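Local coordinates for protein GP37 (PDB 5FT0) that probably inhibits RNase E, the ribonuclease of the host RNA degradosome, as a protein of the Pseudomonas phage phiKZ also known as Dip, at residues E10-L15 / H22-L27; I78-L83 / E221-T226; I112-G117 / P248-I253; P126-M131 / I227-Y232. One frame throughout, in Å; residues are numbered along the deposited sequence.

Interaction 1 (E10-L15 / H22-L27); sequences EQLQAL and HHPHKL
Leu15 and Leu27 reach toward each other tip to tip, Leu15 CD1 lying 3.8 Å from Leu27 CD1, and the other apolar contacts gather round this pair. Leu27 CG stands anti to its carbonyl carbon (chi1 -58°), which sends both methyls to the helix. CD1 of Leu27 also lies alongside the helix backbone, 3.8 Å from Leu12 N, with the Leu12 side chain crossing that of Leu27 at about a right angle. The second branch of Leu27, CD2, is 3.8 Å from Gln11 OE1, where the two side chains slide past one another in opposite directions. The Gln11 amide is held from elsewhere, NE2 donating to Glu28 O. The same CD1 methyl of Leu15 also meets the proline ring, 3.9 Å from Pro24 CB. No hydrogen bond spans the two segments, so the loop rests on the helix by apolar packing. Helix 8-15 is thus overlaid by the loop leading to strand 30-37, while helix 67-82 borders both: Ile78 touches Gln11, Ile79 touches Leu15, and Asn82 packs on Leu15 and Pro24.

Interaction 2 (I78-L83 / E221-T226); sequences IIADNL and EEVLFT
The ring of Phe225 turns an edge toward the backbone of helix 78-82: Ala80 O lies in the ring plane, 3.4 Å from Phe225 CE2. A carbonyl oxygen placed there meets the slightly positive rim of C-H groups, probably a weakly favourable contact. The ring also meets Leu83, whose CD1 is 3.9 Å from Phe225 CD2 as the two side chains slide past each other in opposite directions. With CG anti to the backbone N (chi1 -159°), Phe225 carries its ring out from the strand to the last turn of the helix. Beyond the segments it meets the ring of Tyr180, the planes inclined at about 30°.

Val223 divides its two methyls between helix residues. CG2 packs against Ile79 CG2 at 3.9 Å, the two side chains crossing at about a right angle, whereas CG1 is 4.0 Å from both Ala80 CB and Leu83 CD1. At the small Ala80 the backbones come close, its CA 6.1 Å from Val223 CA, and its CB sits 3.2 Å from Leu224 O.

Helix and strand axes pass 7.8 Å apart at 42°, so helix 67-82 packs obliquely over the seven-stranded antiparallel sheet. Strand 220-232 lies there between strands 206-217, whose His217 touches Ile79 and Val223, and 122-132, whose Pro132 touches Ala80 and Phe225; Leu18, from a loop, meets Ile79 and Leu83.

Interaction 3 (I112-G117 / P248-I253); sequences IHIADG and PLLSHI
Ile114, Ala115 and Leu250 bury the greatest area in this contact, which sets the end of strand 112-115 against a short, weakly bonded helical turn near 249-252. The Ile114 side chain crosses that of Leu250 obliquely: with CG1 beside the backbone N (chi1 -55°), Ile114 CG2 is left anti to it and lies 4.1 Å from Leu250 CB, also coming near Leu250 O. Ala115 instead presses its methyl group into backbone carbonyls of the turn. Its CB is 3.5 Å from Leu250 O, equally 3.5 Å from Ser251 O, and 3.7 Å from Ile253 O, so a single small side chain meets three carbonyl oxygens. The backbones approach closely here, the CA atoms of Ala115 and Ser251 being nearest neighbours across the segments.

No direct hydrogen bond joins the segments, but a water bridges them. It accepts from Asp116 N at 2.7 Å and donates to Ser251 O at 3.0 Å. Ser251 OG turns back into its own segment, donating to Pro248 O at 2.9 Å in the carbonyl plane. The turn also meets the second subunit, where His252 NE2 is hydrogen-bonded to Asp205 of that chain.

Ile114 and Ala115 both face Leu123 on the adjacent strand 122-132, the mark of a classic beta bulge, here near the end of a strand in the antiparallel sheet.

Interaction 4 (P126-M131 / I227-Y232); sequences PVIEFM and IKIVRY
Glu129 and Lys228 form a hydrogen-bonded pair at the centre of an antiparallel beta ladder, flanked by the non-hydrogen-bonded pairs Ile128-Ile229 and Phe130-Ile227. Val127 and Ile128 both face Val110 of the next strand, forming a classic beta bulge.

Backbone bonds hold the ladder. Glu129 N donates to Lys228 O at 2.7 Å, and Lys228 N returns a nearly straight bond (178°) to Glu129 O at 2.8 Å. Beside the bulge, Val230 N donates to Val127 O at 2.9 Å.

The charged contact is looser. Both side chains leave with CG anti to the backbone N, and Lys228 bends at chi3 (75°) to carry NZ to Glu129 OE1, a salt bridge whose hydrogen bond is weak at 3.2 Å. Arg254 of the second subunit makes a further long, weak ion pair with that oxygen. Met131, present as selenomethionine, lies across the base of the lysine, SE 4.0 Å from Lys228 CB.

Apolar packing belongs to the other face. Ile128 and Ile227 point the same way, side by side, with Ile128 CG2 3.8 Å from Ile227 CG2. Ile227 CG1 approaches the Phe130 ring obliquely at CD1. Val96 and Ala93 of helix 87-98 border this face.

At the far end, Tyr232 OH donates to Pro126 O over a very short 2.5 Å, a length that is doubtful in detail, the carbonyl oxygen lying in the plane of the ring at its edge.

Interactions 2 and 4 share strand 220-232 and meet directly: Met131 N lies 2.6 Å from Thr226 O, a probable hydrogen bond, and Phe225 packs on Phe130. Interaction 1 adjoins interaction 2 from the side of helix 67-82, where His25 N is 2.8 Å from Asn82 OD1, also a probable hydrogen bond. Interaction 3 lies farther along the same sheet, its centre about 19 Å from that of interaction 4, and encloses it in the chain; both touch the second subunit. The bound arginine touches Glu222 of segment 221-226, with the Leu224 side chain about 6 Å away, whereas the potassium ion is about 11 Å from the Ile128 side chain in interaction 4.

Interaction 1 (E10-L15 / H22-L27)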
loop_
_atom_site.group_PDB
_atom_site.type_symbol
_atom_site.label_atom_id
_atom_site.label_comp_id
_atom_site.label_asym_id
_atom_site.label_seq_id
_atom_site.Cartn_x
_atom_site.Cartn_y
_atom_site.Cartn_z
ATOM N N GLU A 10 7.409 -30.792 -6.787
ATOM C CA GLU A 10 6.663 -30.794 -8.048
ATOM C C GLU A 10 6.859 -29.481 -8.793
ATOM O O GLU A 10 6.980 -29.466 -10.023
ATOM C CB GLU A 10 5.161 -31.023 -7.826
ATOM C CG GLU A 10 4.762 -31.870 -6.633
ATOM C CD GLU A 10 3.258 -32.077 -6.519
ATOM O OE1 GLU A 10 2.540 -31.930 -7.528
ATOM O OE2 GLU A 10 2.791 -32.360 -5.398
ATOM N N GLN A 11 6.868 -28.364 -8.062
ATOM C CA GLN A 11 7.095 -27.069 -8.694
ATOM C C GLN A 11 8.487 -27.000 -9.308
ATOM O O GLN A 11 8.643 -26.611 -10.472
ATOM C CB GLN A 11 6.893 -25.951 -7.673
ATOM C CG GLN A 11 5.574 -26.031 -6.926
ATOM C CD GLN A 11 5.497 -25.057 -5.767
ATOM O OE1 GLN A 11 5.829 -23.879 -5.908
ATOM N NE2 GLN A 11 5.055 -25.544 -4.609
ATOM N N LEU A 12 9.509 -27.393 -8.544
ATOM C CA LEU A 12 10.880 -27.321 -9.040
ATOM C C LEU A 12 11.086 -28.241 -10.238
ATOM O O LEU A 12 11.825 -27.902 -11.169
ATOM C CB LEU A 12 11.860 -27.665 -7.919
ATOM C CG LEU A 12 13.347 -27.530 -8.252
ATOM C CD1 LEU A 12 13.653 -26.143 -8.792
ATOM C CD2 LEU A 12 14.183 -27.809 -7.018
ATOM N N GLN A 13 10.428 -29.404 -10.240
ATOM C CA GLN A 13 10.542 -30.312 -11.377
ATOM C C GLN A 13 9.957 -29.693 -12.641
ATOM O O GLN A 13 10.536 -29.817 -13.727
ATOM C CB GLN A 13 9.854 -31.639 -11.059
ATOM C CG GLN A 13 10.634 -32.512 -10.087
ATOM C CD GLN A 13 9.773 -33.572 -9.431
ATOM O OE1 GLN A 13 8.641 -33.819 -9.849
ATOM N NE2 GLN A 13 10.306 -34.205 -8.392
ATOM N N ALA A 14 8.810 -29.021 -12.522
ATOM C CA ALA A 14 8.248 -28.318 -13.671
ATOM C C ALA A 14 9.138 -27.155 -14.092
ATOM O O ALA A 14 9.378 -26.946 -15.287
ATOM C CB ALA A 14 6.837 -27.826 -13.347
ATOM N N LEU A 15 9.640 -26.386 -13.121
ATOM C CA LEU A 15 10.487 -25.244 -13.448
ATOM C C LEU A 15 11.800 -25.675 -14.087
ATOM O O LEU A 15 12.358 -24.941 -14.910
ATOM C CB LEU A 15 10.749 -24.412 -12.194
ATOM C CG LEU A 15 9.538 -23.660 -11.639
ATOM C CD1 LEU A 15 9.928 -22.792 -10.454
ATOM C CD2 LEU A 15 8.899 -22.822 -12.736
ATOM N N HIS A 22 17.833 -20.871 -13.720
ATOM C CA HIS A 22 18.712 -21.409 -12.690
ATOM C C HIS A 22 18.465 -20.842 -11.307
ATOM O O HIS A 22 18.879 -21.471 -10.326
ATOM C CB HIS A 22 20.184 -21.169 -13.057
ATOM C CG HIS A 22 20.600 -21.832 -14.329
ATOM N ND1 HIS A 22 20.792 -21.134 -15.502
ATOM C CD2 HIS A 22 20.847 -23.132 -14.618
ATOM C CE1 HIS A 22 21.148 -21.975 -16.456
ATOM N NE2 HIS A 22 21.187 -23.193 -15.947
ATOM N N HIS A 23 17.809 -19.694 -11.184
ATOM C CA HIS A 23 17.565 -19.052 -9.894
ATOM C C HIS A 23 16.078 -18.755 -9.766
ATOM O O HIS A 23 15.645 -17.601 -9.862
ATOM C CB HIS A 23 18.409 -17.786 -9.754
ATOM C CG HIS A 23 19.861 -18.011 -10.039
ATOM N ND1 HIS A 23 20.679 -18.739 -9.203
ATOM C CD2 HIS A 23 20.635 -17.626 -11.081
ATOM C CE1 HIS A 23 21.898 -18.784 -9.711
ATOM N NE2 HIS A 23 21.898 -18.114 -10.850
ATOM N N PRO A 24 15.265 -19.783 -9.546
ATOM C CA PRO A 24 13.828 -19.560 -9.387
ATOM C C PRO A 24 13.529 -18.836 -8.085
ATOM O O PRO A 24 14.374 -18.714 -7.197
ATOM C CB PRO A 24 13.249 -20.977 -9.376
ATOM C CG PRO A 24 14.355 -21.815 -8.839
ATOM C CD PRO A 24 15.628 -21.199 -9.359
ATOM N N HIS A 25 12.296 -18.345 -7.990
ATOM C CA HIS A 25 11.780 -17.806 -6.739
ATOM C C HIS A 25 11.856 -18.869 -5.650
ATOM O O HIS A 25 11.903 -20.067 -5.950
ATOM C CB HIS A 25 10.338 -17.331 -6.931
ATOM C CG HIS A 25 9.807 -16.512 -5.796
ATOM N ND1 HIS A 25 9.177 -17.074 -4.705
ATOM C CD2 HIS A 25 9.799 -15.175 -5.589
ATOM C CE1 HIS A 25 8.813 -16.117 -3.871
ATOM N NE2 HIS A 25 9.177 -14.955 -4.383
ATOM N N LYS A 26 11.883 -18.446 -4.388
ATOM C CA LYS A 26 11.764 -19.384 -3.280
ATOM C C LYS A 26 10.518 -20.241 -3.461
ATOM O O LYS A 26 9.434 -19.723 -3.740
ATOM C CB LYS A 26 11.695 -18.621 -1.956
ATOM C CG LYS A 26 11.533 -19.510 -0.741
ATOM C CD LYS A 26 12.784 -20.336 -0.521
ATOM C CE LYS A 26 12.651 -21.212 0.704
ATOM N NZ LYS A 26 13.893 -21.996 0.943
ATOM N N LEU A 27 10.679 -21.554 -3.320
ATOM C CA LEU A 27 9.595 -22.507 -3.535
ATOM C C LEU A 27 9.267 -23.229 -2.236
ATOM O O LEU A 27 10.157 -23.795 -1.592
ATOM C CB LEU A 27 9.958 -23.525 -4.620
ATOM C CG LEU A 27 10.307 -22.989 -6.009
ATOM C CD1 LEU A 27 10.673 -24.134 -6.937
ATOM C CD2 LEU A 27 9.155 -22.176 -6.585
#

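Interaction 2 (I78-L83 / E221-T226)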
loop_
_atom_site.group_PDB
_atom_site.type_symbol
_atom_site.label_atom_id
_atom_site.label_comp_id
_atom_site.label_asym_id
_atom_site.label_seq_id
_atom_site.Cartn_x
_atom_site.Cartn_y
_atom_site.Cartn_z
ATOM N N ILE A 78 2.717 -20.635 -11.712
ATOM C CA ILE A 78 4.050 -20.650 -11.115
ATOM C C ILE A 78 5.120 -20.624 -12.201
ATOM O O ILE A 78 6.130 -19.918 -12.081
ATOM C CB ILE A 78 4.209 -21.870 -10.189
ATOM C CG1 ILE A 78 3.220 -21.795 -9.025
ATOM C CG2 ILE A 78 5.641 -21.977 -9.672
ATOM C CD1 ILE A 78 3.275 -23.001 -8.107
ATOM N N ILE A 79 4.919 -21.391 -13.275
ATOM C CA ILE A 79 5.865 -21.385 -14.387
ATOM C C ILE A 79 5.975 -19.987 -14.982
ATOM O O ILE A 79 7.076 -19.449 -15.155
ATOM C CB ILE A 79 5.449 -22.416 -15.450
ATOM C CG1 ILE A 79 5.519 -23.837 -14.878
ATOM C CG2 ILE A 79 6.315 -22.279 -16.699
ATOM C CD1 ILE A 79 4.876 -24.873 -15.766
ATOM N N ALA A 80 4.829 -19.374 -15.297
ATOM C CA ALA A 80 4.840 -18.023 -15.851
ATOM C C ALA A 80 5.482 -17.033 -14.887
ATOM O O ALA A 80 6.191 -16.114 -15.312
ATOM C CB ALA A 80 3.417 -17.589 -16.202
ATOM N N ASP A 81 5.253 -17.213 -13.583
ATOM C CA ASP A 81 5.837 -16.322 -12.586
ATOM C C ASP A 81 7.360 -16.374 -12.585
ATOM O O ASP A 81 8.013 -15.394 -12.209
ATOM C CB ASP A 81 5.309 -16.677 -11.195
ATOM C CG ASP A 81 4.276 -15.693 -10.695
ATOM O OD1 ASP A 81 4.433 -14.483 -10.966
ATOM O OD2 ASP A 81 3.315 -16.125 -10.026
ATOM N N ASN A 82 7.946 -17.498 -12.985
ATOM C CA ASN A 82 9.390 -17.665 -12.905
ATOM C C ASN A 82 10.103 -17.423 -14.227
ATOM O O ASN A 82 11.337 -17.475 -14.260
ATOM C CB ASN A 82 9.726 -19.062 -12.379
ATOM C CG ASN A 82 9.575 -19.158 -10.874
ATOM O OD1 ASN A 82 10.498 -18.837 -10.127
ATOM N ND2 ASN A 82 8.398 -19.581 -10.420
ATOM N N LEU A 83 9.362 -17.152 -15.306
ATOM C CA LEU A 83 9.995 -16.746 -16.557
ATOM C C LEU A 83 10.826 -15.485 -16.374
ATOM O O LEU A 83 11.832 -15.303 -17.068
ATOM C CB LEU A 83 8.938 -16.521 -17.638
ATOM C CG LEU A 83 8.178 -17.757 -18.110
ATOM C CD1 LEU A 83 7.095 -17.369 -19.113
ATOM C CD2 LEU A 83 9.144 -18.769 -18.709
ATOM N N GLU A 221 -1.312 -27.197 -19.894
ATOM C CA GLU A 221 -1.921 -26.950 -21.195
ATOM C C GLU A 221 -1.259 -25.772 -21.895
ATOM O O GLU A 221 -1.063 -25.797 -23.117
ATOM C CB GLU A 221 -3.422 -26.702 -21.040
ATOM C CG GLU A 221 -4.207 -27.914 -20.570
ATOM C CD GLU A 221 -5.686 -27.819 -20.895
ATOM O OE1 GLU A 221 -6.166 -26.706 -21.204
ATOM O OE2 GLU A 221 -6.369 -28.863 -20.844
ATOM N N GLU A 222 -0.886 -24.743 -21.137
ATOM C CA GLU A 222 -0.444 -23.496 -21.740
ATOM C C GLU A 222 0.261 -22.641 -20.696
ATOM O O GLU A 222 -0.118 -22.644 -19.523
ATOM C CB GLU A 222 -1.642 -22.744 -22.321
ATOM C CG GLU A 222 -1.312 -21.669 -23.317
ATOM C CD GLU A 222 -2.566 -21.077 -23.921
ATOM O OE1 GLU A 222 -3.584 -20.985 -23.201
ATOM O OE2 GLU A 222 -2.540 -20.721 -25.115
ATOM N N VAL A 223 1.285 -21.912 -21.132
ATOM C CA VAL A 223 1.914 -20.870 -20.331
ATOM C C VAL A 223 1.566 -19.528 -20.958
ATOM O O VAL A 223 1.768 -19.331 -22.162
ATOM C CB VAL A 223 3.438 -21.056 -20.241
ATOM C CG1 VAL A 223 4.055 -19.920 -19.442
ATOM C CG2 VAL A 223 3.766 -22.400 -19.607
ATOM N N LEU A 224 1.040 -18.615 -20.148
ATOM C CA LEU A 224 0.632 -17.294 -20.603
ATOM C C LEU A 224 1.507 -16.236 -19.948
ATOM O O LEU A 224 1.873 -16.361 -18.777
ATOM C CB LEU A 224 -0.841 -17.020 -20.272
ATOM C CG LEU A 224 -1.880 -18.010 -20.808
ATOM C CD1 LEU A 224 -3.273 -17.613 -20.345
ATOM C CD2 LEU A 224 -1.817 -18.095 -22.323
ATOM N N PHE A 225 1.828 -15.188 -20.705
ATOM C CA PHE A 225 2.603 -14.074 -20.182
ATOM C C PHE A 225 2.280 -12.831 -20.995
ATOM O O PHE A 225 2.225 -12.884 -22.227
ATOM C CB PHE A 225 4.111 -14.358 -20.226
ATOM C CG PHE A 225 4.920 -13.502 -19.285
ATOM C CD1 PHE A 225 5.190 -12.175 -19.583
ATOM C CD2 PHE A 225 5.415 -14.030 -18.106
ATOM C CE1 PHE A 225 5.932 -11.392 -18.715
ATOM C CE2 PHE A 225 6.161 -13.253 -17.236
ATOM C CZ PHE A 225 6.417 -11.934 -17.541
ATOM N N THR A 226 2.065 -11.718 -20.300
ATOM C CA THR A 226 1.794 -10.439 -20.939
ATOM C C THR A 226 2.735 -9.384 -20.377
ATOM O O THR A 226 3.024 -9.372 -19.176
ATOM C CB THR A 226 0.327 -10.005 -20.736
ATOM O OG1 THR A 226 -0.546 -10.921 -21.412
ATOM C CG2 THR A 226 0.091 -8.604 -21.284
#

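Interaction 3 (I112-G117 / P248-I253)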
loop_
_atom_site.group_PDB
_atom_site.type_symbol
_atom_site.label_atom_id
_atom_site.label_comp_id
_atom_site.label_asym_id
_atom_site.label_seq_id
_atom_site.Cartn_x
_atom_site.Cartn_y
_atom_site.Cartn_z
ATOM N N ILE A 112 8.210 4.892 -12.258
ATOM C CA ILE A 112 8.751 6.060 -11.570
ATOM C C ILE A 112 8.315 6.016 -10.114
ATOM O O ILE A 112 7.118 5.893 -9.824
ATOM C CB ILE A 112 8.280 7.365 -12.236
ATOM C CG1 ILE A 112 8.505 7.314 -13.751
ATOM C CG2 ILE A 112 8.986 8.563 -11.622
ATOM C CD1 ILE A 112 9.940 7.086 -14.143
ATOM N N HIS A 113 9.274 6.128 -9.199
ATOM C CA HIS A 113 8.934 6.174 -7.783
ATOM C C HIS A 113 8.180 7.455 -7.455
ATOM O O HIS A 113 8.520 8.538 -7.938
ATOM C CB HIS A 113 10.186 6.083 -6.915
ATOM C CG HIS A 113 9.902 6.192 -5.449
ATOM N ND1 HIS A 113 9.975 7.386 -4.764
ATOM C CD2 HIS A 113 9.518 5.261 -4.543
ATOM C CE1 HIS A 113 9.661 7.184 -3.496
ATOM N NE2 HIS A 113 9.378 5.903 -3.336
ATOM N N ILE A 114 7.149 7.324 -6.619
ATOM C CA ILE A 114 6.315 8.445 -6.203
ATOM C C ILE A 114 6.430 8.696 -4.702
ATOM O O ILE A 114 6.746 9.808 -4.271
ATOM C CB ILE A 114 4.839 8.226 -6.605
ATOM C CG1 ILE A 114 4.725 7.970 -8.109
ATOM C CG2 ILE A 114 3.987 9.420 -6.191
ATOM C CD1 ILE A 114 5.329 9.057 -8.961
ATOM N N ALA A 115 6.183 7.669 -3.893
ATOM C CA ALA A 115 6.179 7.829 -2.445
ATOM C C ALA A 115 6.511 6.495 -1.794
ATOM O O ALA A 115 6.391 5.434 -2.413
ATOM C CB ALA A 115 4.829 8.353 -1.944
ATOM N N ASP A 116 6.928 6.564 -0.530
ATOM C CA ASP A 116 7.290 5.379 0.237
ATOM C C ASP A 116 6.150 4.847 1.094
ATOM O O ASP A 116 6.349 3.863 1.815
ATOM C CB ASP A 116 8.512 5.670 1.112
ATOM C CG ASP A 116 9.803 5.702 0.314
ATOM O OD1 ASP A 116 10.310 4.615 -0.038
ATOM O OD2 ASP A 116 10.306 6.809 0.030
ATOM N N GLY A 117 4.978 5.480 1.046
ATOM C CA GLY A 117 3.759 4.914 1.605
ATOM C C GLY A 117 3.883 4.478 3.048
ATOM O O GLY A 117 4.489 5.158 3.885
ATOM N N PRO A 248 7.046 18.505 -4.376
ATOM C CA PRO A 248 7.239 17.832 -3.080
ATOM C C PRO A 248 5.989 17.152 -2.551
ATOM O O PRO A 248 6.112 16.232 -1.732
ATOM C CB PRO A 248 7.685 18.972 -2.156
ATOM C CG PRO A 248 7.107 20.203 -2.782
ATOM C CD PRO A 248 7.180 19.967 -4.266
ATOM N N LEU A 249 4.796 17.571 -2.989
ATOM C CA LEU A 249 3.562 16.933 -2.538
ATOM C C LEU A 249 3.555 15.436 -2.818
ATOM O O LEU A 249 2.965 14.667 -2.050
ATOM C CB LEU A 249 2.352 17.581 -3.213
ATOM C CG LEU A 249 1.878 18.955 -2.742
ATOM C CD1 LEU A 249 0.646 19.377 -3.529
ATOM C CD2 LEU A 249 1.582 18.937 -1.250
ATOM N N LEU A 250 4.203 15.008 -3.905
ATOM C CA LEU A 250 4.116 13.615 -4.334
ATOM C C LEU A 250 4.616 12.660 -3.257
ATOM O O LEU A 250 4.043 11.582 -3.062
ATOM C CB LEU A 250 4.902 13.415 -5.628
ATOM C CG LEU A 250 4.328 14.047 -6.894
ATOM C CD1 LEU A 250 5.234 13.763 -8.075
ATOM C CD2 LEU A 250 2.931 13.517 -7.156
ATOM N N SER A 251 5.680 13.036 -2.548
ATOM C CA SER A 251 6.235 12.161 -1.521
ATOM C C SER A 251 5.279 11.947 -0.354
ATOM O O SER A 251 5.395 10.936 0.348
ATOM C CB SER A 251 7.561 12.725 -1.005
ATOM O OG SER A 251 7.383 14.009 -0.437
ATOM N N HIS A 252 4.340 12.864 -0.134
ATOM C CA HIS A 252 3.394 12.765 0.969
ATOM C C HIS A 252 2.107 12.049 0.586
ATOM O O HIS A 252 1.259 11.827 1.454
ATOM C CB HIS A 252 3.071 14.162 1.503
ATOM C CG HIS A 252 4.283 14.965 1.858
ATOM N ND1 HIS A 252 5.076 14.672 2.945
ATOM C CD2 HIS A 252 4.840 16.047 1.265
ATOM C CE1 HIS A 252 6.072 15.539 3.008
ATOM N NE2 HIS A 252 5.951 16.384 1.999
ATOM N N ILE A 253 1.947 11.675 -0.687
ATOM C CA ILE A 253 0.734 10.996 -1.125
ATOM C C ILE A 253 0.616 9.639 -0.442
ATOM O O ILE A 253 1.611 8.931 -0.245
ATOM C CB ILE A 253 0.738 10.854 -2.657
ATOM C CG1 ILE A 253 0.619 12.225 -3.322
ATOM C CG2 ILE A 253 -0.391 9.954 -3.123
ATOM C CD1 ILE A 253 0.537 12.157 -4.829
HETATM O O HOH W 1 7.627 8.982 0.399
#

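Interaction 4 (P126-M131 / I227-Y232)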
loop_
_atom_site.group_PDB
_atom_site.type_symbol
_atom_site.label_atom_id
_atom_site.label_comp_id
_atom_site.label_asym_id
_atom_site.label_seq_id
_atom_site.Cartn_x
_atom_site.Cartn_y
_atom_site.Cartn_z
ATOM N N PRO A 126 3.495 3.400 -12.990
ATOM C CA PRO A 126 3.953 2.270 -13.808
ATOM C C PRO A 126 4.260 2.681 -15.240
ATOM O O PRO A 126 3.563 3.504 -15.836
ATOM C CB PRO A 126 2.774 1.286 -13.756
ATOM C CG PRO A 126 1.871 1.792 -12.660
ATOM C CD PRO A 126 2.079 3.274 -12.619
ATOM N N VAL A 127 5.322 2.089 -15.788
ATOM C CA VAL A 127 5.700 2.255 -17.185
ATOM C C VAL A 127 5.683 0.920 -17.923
ATOM O O VAL A 127 5.068 0.791 -18.986
ATOM C CB VAL A 127 7.082 2.935 -17.319
ATOM C CG1 VAL A 127 7.561 2.891 -18.762
ATOM C CG2 VAL A 127 7.017 4.372 -16.819
ATOM N N ILE A 128 6.356 -0.085 -17.368
ATOM C CA ILE A 128 6.337 -1.446 -17.889
ATOM C C ILE A 128 5.811 -2.351 -16.789
ATOM O O ILE A 128 6.327 -2.333 -15.665
ATOM C CB ILE A 128 7.732 -1.907 -18.347
ATOM C CG1 ILE A 128 8.317 -0.932 -19.368
ATOM C CG2 ILE A 128 7.661 -3.308 -18.930
ATOM C CD1 ILE A 128 9.771 -1.194 -19.690
ATOM N N GLU A 129 4.784 -3.135 -17.103
ATOM C CA GLU A 129 4.197 -4.059 -16.142
ATOM C C GLU A 129 4.289 -5.475 -16.689
ATOM O O GLU A 129 3.769 -5.763 -17.773
ATOM C CB GLU A 129 2.745 -3.690 -15.835
ATOM C CG GLU A 129 2.083 -4.610 -14.821
ATOM C CD GLU A 129 0.731 -4.099 -14.365
ATOM O OE1 GLU A 129 0.420 -2.918 -14.635
ATOM O OE2 GLU A 129 -0.014 -4.873 -13.727
ATOM N N PHE A 130 4.959 -6.349 -15.944
ATOM C CA PHE A 130 4.987 -7.766 -16.270
ATOM C C PHE A 130 3.736 -8.433 -15.716
ATOM O O PHE A 130 3.380 -8.227 -14.551
ATOM C CB PHE A 130 6.242 -8.426 -15.696
ATOM C CG PHE A 130 7.525 -7.819 -16.189
ATOM C CD1 PHE A 130 8.127 -8.285 -17.346
ATOM C CD2 PHE A 130 8.127 -6.780 -15.497
ATOM C CE1 PHE A 130 9.307 -7.731 -17.802
ATOM C CE2 PHE A 130 9.306 -6.220 -15.949
ATOM C CZ PHE A 130 9.898 -6.697 -17.103
HETATM N N MSE A 131 3.064 -9.219 -16.550
HETATM C CA MSE A 131 1.808 -9.843 -16.150
HETATM C C MSE A 131 1.800 -11.340 -16.450
HETATM O O MSE A 131 1.168 -11.782 -17.413
HETATM C CB MSE A 131 0.636 -9.159 -16.852
HETATM C CG MSE A 131 0.588 -7.649 -16.637
HETATM SE SE MSE A 131 -0.813 -6.775 -17.673
HETATM C CE MSE A 131 -2.376 -7.576 -16.824
ATOM N N ILE A 227 3.230 -8.518 -21.255
ATOM C CA ILE A 227 3.968 -7.325 -20.868
ATOM C C ILE A 227 3.153 -6.118 -21.302
ATOM O O ILE A 227 2.769 -6.013 -22.473
ATOM C CB ILE A 227 5.372 -7.288 -21.499
ATOM C CG1 ILE A 227 6.184 -8.508 -21.067
ATOM C CG2 ILE A 227 6.087 -6.003 -21.120
ATOM C CD1 ILE A 227 7.586 -8.528 -21.624
ATOM N N LYS A 228 2.876 -5.219 -20.363
ATOM C CA LYS A 228 2.144 -3.993 -20.644
ATOM C C LYS A 228 3.096 -2.813 -20.556
ATOM O O LYS A 228 3.863 -2.699 -19.595
ATOM C CB LYS A 228 0.980 -3.794 -19.671
ATOM C CG LYS A 228 0.194 -2.510 -19.937
ATOM C CD LYS A 228 -0.970 -2.332 -18.973
ATOM C CE LYS A 228 -0.503 -1.909 -17.599
ATOM N NZ LYS A 228 -1.652 -1.663 -16.684
ATOM N N ILE A 229 3.050 -1.944 -21.562
ATOM C CA ILE A 229 3.831 -0.716 -21.588
ATOM C C ILE A 229 2.863 0.450 -21.714
ATOM O O ILE A 229 1.938 0.411 -22.536
ATOM C CB ILE A 229 4.853 -0.719 -22.738
ATOM C CG1 ILE A 229 5.761 -1.944 -22.623
ATOM C CG2 ILE A 229 5.683 0.558 -22.716
ATOM C CD1 ILE A 229 6.728 -2.094 -23.766
ATOM N N VAL A 230 3.069 1.480 -20.898
ATOM C CA VAL A 230 2.167 2.623 -20.825
ATOM C C VAL A 230 2.930 3.875 -21.229
ATOM O O VAL A 230 4.010 4.150 -20.696
ATOM C CB VAL A 230 1.569 2.791 -19.416
ATOM C CG1 VAL A 230 0.561 3.937 -19.400
ATOM C CG2 VAL A 230 0.924 1.494 -18.954
ATOM N N ARG A 231 2.368 4.626 -22.171
ATOM C CA ARG A 231 2.806 5.983 -22.463
ATOM C C ARG A 231 1.717 6.940 -22.008
ATOM O O ARG A 231 0.550 6.776 -22.376
ATOM C CB ARG A 231 3.086 6.183 -23.951
ATOM C CG ARG A 231 3.624 7.570 -24.277
ATOM C CD ARG A 231 3.321 7.949 -25.713
ATOM N NE ARG A 231 4.149 9.057 -26.180
ATOM C CZ ARG A 231 3.755 10.326 -26.218
ATOM N NH1 ARG A 231 2.536 10.660 -25.816
ATOM N NH2 ARG A 231 4.581 11.264 -26.662
ATOM N N TYR A 232 2.095 7.926 -21.204
ATOM C CA TYR A 232 1.134 8.876 -20.675
ATOM C C TYR A 232 1.004 10.066 -21.628
ATOM O O TYR A 232 1.668 10.137 -22.664
ATOM C CB TYR A 232 1.540 9.276 -19.259
ATOM C CG TYR A 232 1.523 8.091 -18.314
ATOM C CD1 TYR A 232 0.328 7.628 -17.775
ATOM C CD2 TYR A 232 2.693 7.415 -17.990
ATOM C CE1 TYR A 232 0.300 6.539 -16.926
ATOM C CE2 TYR A 232 2.676 6.323 -17.139
ATOM C CZ TYR A 232 1.477 5.889 -16.611
ATOM O OH TYR A 232 1.451 4.805 -15.767
#